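Long-range contact in cryptic loci regulator 2 (Schizosaccharomyces pombe 972h-, PDB 5IKJ), which is required for histone deacetylation and transcriptional silencing in fission yeast heterochromatin, working through the Snf2/Hdac-containing repressor complex SHREC: residues 285-293 with 302-310. Sequence-based numbering, arbitrary orientation.
Sequences VEPYQYHCK and FDMAAADIE
Met304 N donates to Tyr290 O at 2.7 Å in a nearly straight bond (165°), and Tyr290 N returns one to Met304 O at 2.8 Å, making an antiparallel hydrogen-bonded pair. Tyr290 stands opposite two residues, Asp303 and Met304, as in a G1 beta bulge in which Asp303 N turns instead to His291 ND1, a straight bond (176°) of 3.2 Å. Gln289 NE2 comes from above the Asp303 carboxylate to OD1 at 2.6 Å, the two planes almost perpendicular. The chain of Glu286, bent at chi2 (-87°), brings its carboxylate to the start of the 3-10 turn 306-307, where OE1 accepts Ala306 N at 3.1 Å and OE2 accepts Ala307 N at 2.9 Å, each on the syn side but tilted out of the carboxylate plane. With an alanine at Glu286, these two amides would probably lose their acceptor and the turn would be less firmly tied to the end of helix 278-285. Just after the turn, Ile309 CD1 packs against Tyr290 CD2 at 3.6 Å, while Ala306 N lies at the ring edge and Tyr242 N holds the hydroxyl. Asn265 of strand 255-266 binds both Gln289 OE1 and His291 NE2. The contact pairs hairpin strands 288-294 and 300-304 at the end away from their turn; after the corner at Asp303 the chain passes to strand 309-311, the other outermost strand of the five-stranded antiparallel sheet. The side chains of Met304 and Ile309 pack on strand 247-252, and helix 531-540 covers His291 and Phe302.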
ATOM      1  N   VAL A 285      13.532   5.668 -12.723  1.00 71.89           N
ATOM      2  CA  VAL A 285      13.060   6.903 -13.344  1.00 63.56           C
ATOM      3  C   VAL A 285      11.752   6.686 -14.095  1.00 71.76           C
ATOM      4  O   VAL A 285      10.845   7.518 -14.023  1.00 74.27           O
ATOM      5  CB  VAL A 285      14.158   7.463 -14.274  1.00 73.65           C
ATOM      6  CG1 VAL A 285      13.637   8.640 -15.091  1.00 74.50           C
ATOM      7  CG2 VAL A 285      15.374   7.885 -13.460  1.00 71.34           C
ATOM      8  N   GLU A 286      11.637   5.579 -14.827  1.00 76.81           N
ATOM      9  CA  GLU A 286      10.463   5.278 -15.648  1.00 69.17           C
ATOM     10  C   GLU A 286       9.984   3.864 -15.338  1.00 68.63           C
ATOM     11  O   GLU A 286      10.087   2.959 -16.174  1.00 72.76           O
ATOM     12  CB  GLU A 286      10.785   5.431 -17.135  1.00 67.21           C
ATOM     13  CG  GLU A 286      10.704   6.856 -17.656  1.00 76.25           C
ATOM     14  CD  GLU A 286       9.306   7.236 -18.107  1.00 85.55           C
ATOM     15  OE1 GLU A 286       8.344   6.531 -17.733  1.00 82.98           O
ATOM     16  OE2 GLU A 286       9.166   8.238 -18.841  1.00 76.38           O
ATOM     17  N   PRO A 287       9.448   3.639 -14.133  1.00 63.87           N
ATOM     18  CA  PRO A 287       8.980   2.290 -13.784  1.00 59.51           C
ATOM     19  C   PRO A 287       7.631   1.922 -14.374  1.00 49.51           C
ATOM     20  O   PRO A 287       7.323   0.726 -14.458  1.00 55.99           O
ATOM     21  CB  PRO A 287       8.899   2.335 -12.253  1.00 57.83           C
ATOM     22  CG  PRO A 287       8.622   3.766 -11.943  1.00 55.58           C
ATOM     23  CD  PRO A 287       9.316   4.581 -13.006  1.00 63.05           C
ATOM     24  N   TYR A 288       6.824   2.895 -14.788  1.00 55.16           N
ATOM     25  CA  TYR A 288       5.417   2.669 -15.077  1.00 60.70           C
ATOM     26  C   TYR A 288       5.056   3.061 -16.503  1.00 60.13           C
ATOM     27  O   TYR A 288       5.614   4.007 -17.069  1.00 55.69           O
ATOM     28  CB  TYR A 288       4.524   3.479 -14.124  1.00 61.58           C
ATOM     29  CG  TYR A 288       4.461   2.967 -12.705  1.00 59.86           C
ATOM     30  CD1 TYR A 288       4.142   1.645 -12.433  1.00 54.79           C
ATOM     31  CD2 TYR A 288       4.710   3.815 -11.635  1.00 52.41           C
ATOM     32  CE1 TYR A 288       4.077   1.180 -11.133  1.00 61.58           C
ATOM     33  CE2 TYR A 288       4.649   3.363 -10.335  1.00 48.11           C
ATOM     34  CZ  TYR A 288       4.332   2.045 -10.087  1.00 58.46           C
ATOM     35  OH  TYR A 288       4.271   1.594  -8.790  1.00 53.97           O
ATOM     36  N   GLN A 289       4.112   2.318 -17.071  1.00 53.30           N
ATOM     37  CA  GLN A 289       3.217   2.860 -18.081  1.00 56.37           C
ATOM     38  C   GLN A 289       2.035   3.485 -17.358  1.00 52.56           C
ATOM     39  O   GLN A 289       1.504   2.905 -16.409  1.00 52.15           O
ATOM     40  CB  GLN A 289       2.701   1.785 -19.041  1.00 50.27           C
ATOM     41  CG  GLN A 289       3.735   0.838 -19.611  1.00 57.07           C
ATOM     42  CD  GLN A 289       3.122  -0.123 -20.618  1.00 58.03           C
ATOM     43  OE1 GLN A 289       3.053  -1.330 -20.384  1.00 59.86           O
ATOM     44  NE2 GLN A 289       2.662   0.415 -21.743  1.00 50.94           N
ATOM     45  N   TYR A 290       1.628   4.669 -17.800  1.00 49.80           N
ATOM     46  CA  TYR A 290       0.471   5.344 -17.232  1.00 49.29           C
ATOM     47  C   TYR A 290      -0.681   5.316 -18.226  1.00 57.59           C
ATOM     48  O   TYR A 290      -0.479   5.473 -19.435  1.00 57.90           O
ATOM     49  CB  TYR A 290       0.803   6.787 -16.846  1.00 49.91           C
ATOM     50  CG  TYR A 290       1.929   6.893 -15.844  1.00 55.21           C
ATOM     51  CD1 TYR A 290       1.726   6.582 -14.505  1.00 51.06           C
ATOM     52  CD2 TYR A 290       3.195   7.304 -16.237  1.00 54.44           C
ATOM     53  CE1 TYR A 290       2.756   6.677 -13.587  1.00 57.82           C
ATOM     54  CE2 TYR A 290       4.229   7.402 -15.329  1.00 60.26           C
ATOM     55  CZ  TYR A 290       4.005   7.088 -14.005  1.00 56.36           C
ATOM     56  OH  TYR A 290       5.034   7.186 -13.099  1.00 58.57           O
ATOM     57  N   HIS A 291      -1.887   5.105 -17.706  1.00 55.08           N
ATOM     58  CA  HIS A 291      -3.104   5.066 -18.505  1.00 53.19           C
ATOM     59  C   HIS A 291      -4.075   6.064 -17.902  1.00 53.04           C
ATOM     60  O   HIS A 291      -4.469   5.926 -16.739  1.00 57.29           O
ATOM     61  CB  HIS A 291      -3.695   3.657 -18.527  1.00 54.35           C
ATOM     62  CG  HIS A 291      -2.660   2.583 -18.640  1.00 53.03           C
ATOM     63  ND1 HIS A 291      -2.044   2.265 -19.831  1.00 56.09           N
ATOM     64  CD2 HIS A 291      -2.118   1.767 -17.706  1.00 61.74           C
ATOM     65  CE1 HIS A 291      -1.174   1.292 -19.628  1.00 53.18           C
ATOM     66  NE2 HIS A 291      -1.200   0.971 -18.347  1.00 56.94           N
ATOM     67  N   CYS A 292      -4.455   7.066 -18.684  1.00 49.74           N
ATOM     68  CA  CYS A 292      -5.095   8.254 -18.152  1.00 52.05           C
ATOM     69  C   CYS A 292      -6.492   8.431 -18.728  1.00 58.15           C
ATOM     70  O   CYS A 292      -6.915   7.731 -19.652  1.00 56.34           O
ATOM     71  CB  CYS A 292      -4.246   9.495 -18.445  1.00 55.97           C
ATOM     72  SG  CYS A 292      -2.516   9.299 -17.985  1.00 60.46           S
ATOM     73  N   LYS A 293      -7.206   9.392 -18.145  1.00 59.54           N
ATOM     74  CA  LYS A 293      -8.539   9.790 -18.575  1.00 57.36           C
ATOM     75  C   LYS A 293      -8.550  11.306 -18.671  1.00 55.10           C
ATOM     76  O   LYS A 293      -8.356  11.990 -17.661  1.00 59.22           O
ATOM     77  CB  LYS A 293      -9.604   9.298 -17.586  1.00 61.81           C
ATOM     78  CG  LYS A 293     -10.977   9.963 -17.709  1.00 61.28           C
ATOM     79  CD  LYS A 293     -11.661   9.630 -19.024  1.00 67.98           C
ATOM     80  CE  LYS A 293     -13.109  10.101 -19.025  1.00 54.38           C
ATOM     81  NZ  LYS A 293     -13.235  11.549 -18.701  1.00 63.40           N
ATOM     82  N   PHE A 302      -3.841   5.676 -23.313  1.00 55.50           N
ATOM     83  CA  PHE A 302      -3.110   4.564 -22.731  1.00 56.45           C
ATOM     84  C   PHE A 302      -1.624   4.659 -23.062  1.00 57.57           C
ATOM     85  O   PHE A 302      -1.206   5.367 -23.981  1.00 59.75           O
ATOM     86  CB  PHE A 302      -3.669   3.235 -23.237  1.00 55.41           C
ATOM     87  CG  PHE A 302      -5.144   3.070 -23.011  1.00 64.80           C
ATOM     88  CD1 PHE A 302      -6.059   3.620 -23.893  1.00 58.20           C
ATOM     89  CD2 PHE A 302      -5.615   2.357 -21.920  1.00 64.40           C
ATOM     90  CE1 PHE A 302      -7.416   3.467 -23.690  1.00 61.56           C
ATOM     91  CE2 PHE A 302      -6.972   2.202 -21.712  1.00 72.15           C
ATOM     92  CZ  PHE A 302      -7.874   2.758 -22.598  1.00 65.30           C
ATOM     93  N   ASP A 303      -0.823   3.924 -22.291  1.00 61.22           N
ATOM     94  CA  ASP A 303       0.610   3.780 -22.541  1.00 61.68           C
ATOM     95  C   ASP A 303       1.300   5.145 -22.588  1.00 59.96           C
ATOM     96  O   ASP A 303       1.950   5.514 -23.568  1.00 65.43           O
ATOM     97  CB  ASP A 303       0.854   2.994 -23.835  1.00 68.36           C
ATOM     98  CG  ASP A 303       2.328   2.777 -24.117  1.00 65.86           C
ATOM     99  OD1 ASP A 303       3.102   2.598 -23.154  1.00 64.64           O
ATOM    100  OD2 ASP A 303       2.713   2.791 -25.305  1.00 68.47           O
ATOM    101  N   MET A 304       1.143   5.897 -21.503  1.00 59.94           N
ATOM    102  CA  MET A 304       1.830   7.170 -21.346  1.00 56.30           C
ATOM    103  C   MET A 304       3.115   6.974 -20.555  1.00 57.76           C
ATOM    104  O   MET A 304       3.168   6.167 -19.622  1.00 54.18           O
ATOM    105  CB  MET A 304       0.934   8.188 -20.640  1.00 59.51           C
ATOM    106  CG  MET A 304      -0.358   8.501 -21.376  1.00 66.23           C
ATOM    107  SD  MET A 304      -0.090   9.036 -23.077  1.00 66.91           S
ATOM    108  CE  MET A 304       0.807  10.560 -22.818  1.00 62.07           C
ATOM    109  N   ALA A 305       4.150   7.712 -20.939  1.00 58.10           N
ATOM    110  CA  ALA A 305       5.423   7.699 -20.237  1.00 62.42           C
ATOM    111  C   ALA A 305       5.556   8.957 -19.389  1.00 66.14           C
ATOM    112  O   ALA A 305       5.034  10.020 -19.737  1.00 55.42           O
ATOM    113  CB  ALA A 305       6.592   7.606 -21.220  1.00 55.24           C
ATOM    114  N   ALA A 306       6.262   8.823 -18.262  1.00 66.08           N
ATOM    115  CA  ALA A 306       6.452   9.961 -17.372  1.00 58.08           C
ATOM    116  C   ALA A 306       7.073  11.144 -18.102  1.00 52.68           C
ATOM    117  O   ALA A 306       6.784  12.299 -17.773  1.00 52.01           O
ATOM    118  CB  ALA A 306       7.321   9.556 -16.182  1.00 66.76           C
ATOM    119  N   ALA A 307       7.921  10.878 -19.099  1.00 61.67           N
ATOM    120  CA  ALA A 307       8.540  11.954 -19.866  1.00 63.95           C
ATOM    121  C   ALA A 307       7.512  12.822 -20.580  1.00 59.17           C
ATOM    122  O   ALA A 307       7.833  13.951 -20.966  1.00 56.24           O
ATOM    123  CB  ALA A 307       9.517  11.372 -20.886  1.00 66.52           C
ATOM    124  N   ASP A 308       6.289  12.322 -20.767  1.00 61.88           N
ATOM    125  CA  ASP A 308       5.223  13.067 -21.423  1.00 63.95           C
ATOM    126  C   ASP A 308       4.154  13.526 -20.437  1.00 66.37           C
ATOM    127  O   ASP A 308       3.046  13.883 -20.850  1.00 59.21           O
ATOM    128  CB  ASP A 308       4.591  12.221 -22.529  1.00 62.13           C
ATOM    129  CG  ASP A 308       5.539  11.966 -23.683  1.00 64.15           C
ATOM    130  OD1 ASP A 308       5.773  12.898 -24.481  1.00 71.75           O
ATOM    131  OD2 ASP A 308       6.043  10.829 -23.798  1.00 58.34           O
ATOM    132  N   ILE A 309       4.465  13.520 -19.143  1.00 59.72           N
ATOM    133  CA  ILE A 309       3.538  13.952 -18.104  1.00 58.27           C
ATOM    134  C   ILE A 309       4.254  14.947 -17.204  1.00 58.37           C
ATOM    135  O   ILE A 309       5.432  14.766 -16.875  1.00 55.93           O
ATOM    136  CB  ILE A 309       3.003  12.764 -17.279  1.00 65.13           C
ATOM    137  CG1 ILE A 309       2.528  11.649 -18.213  1.00 58.44           C
ATOM    138  CG2 ILE A 309       1.886  13.233 -16.345  1.00 61.56           C
ATOM    139  CD1 ILE A 309       1.939  10.443 -17.513  1.00 56.15           C
ATOM    140  N   GLU A 310       3.542  15.996 -16.809  1.00 57.49           N
ATOM    141  CA  GLU A 310       4.082  17.007 -15.920  1.00 59.58           C
ATOM    142  C   GLU A 310       3.123  17.234 -14.762  1.00 65.87           C
ATOM    143  O   GLU A 310       1.905  17.117 -14.934  1.00 56.25           O
ATOM    144  CB  GLU A 310       4.318  18.329 -16.664  1.00 69.55           C
ATOM    145  CG  GLU A 310       5.210  18.180 -17.885  1.00 70.83           C
ATOM    146  CD  GLU A 310       6.044  19.414 -18.162  1.00 79.20           C
ATOM    147  OE1 GLU A 310       5.467  20.520 -18.241  1.00 80.96           O
ATOM    148  OE2 GLU A 310       7.279  19.279 -18.295  1.00 86.88           O
TER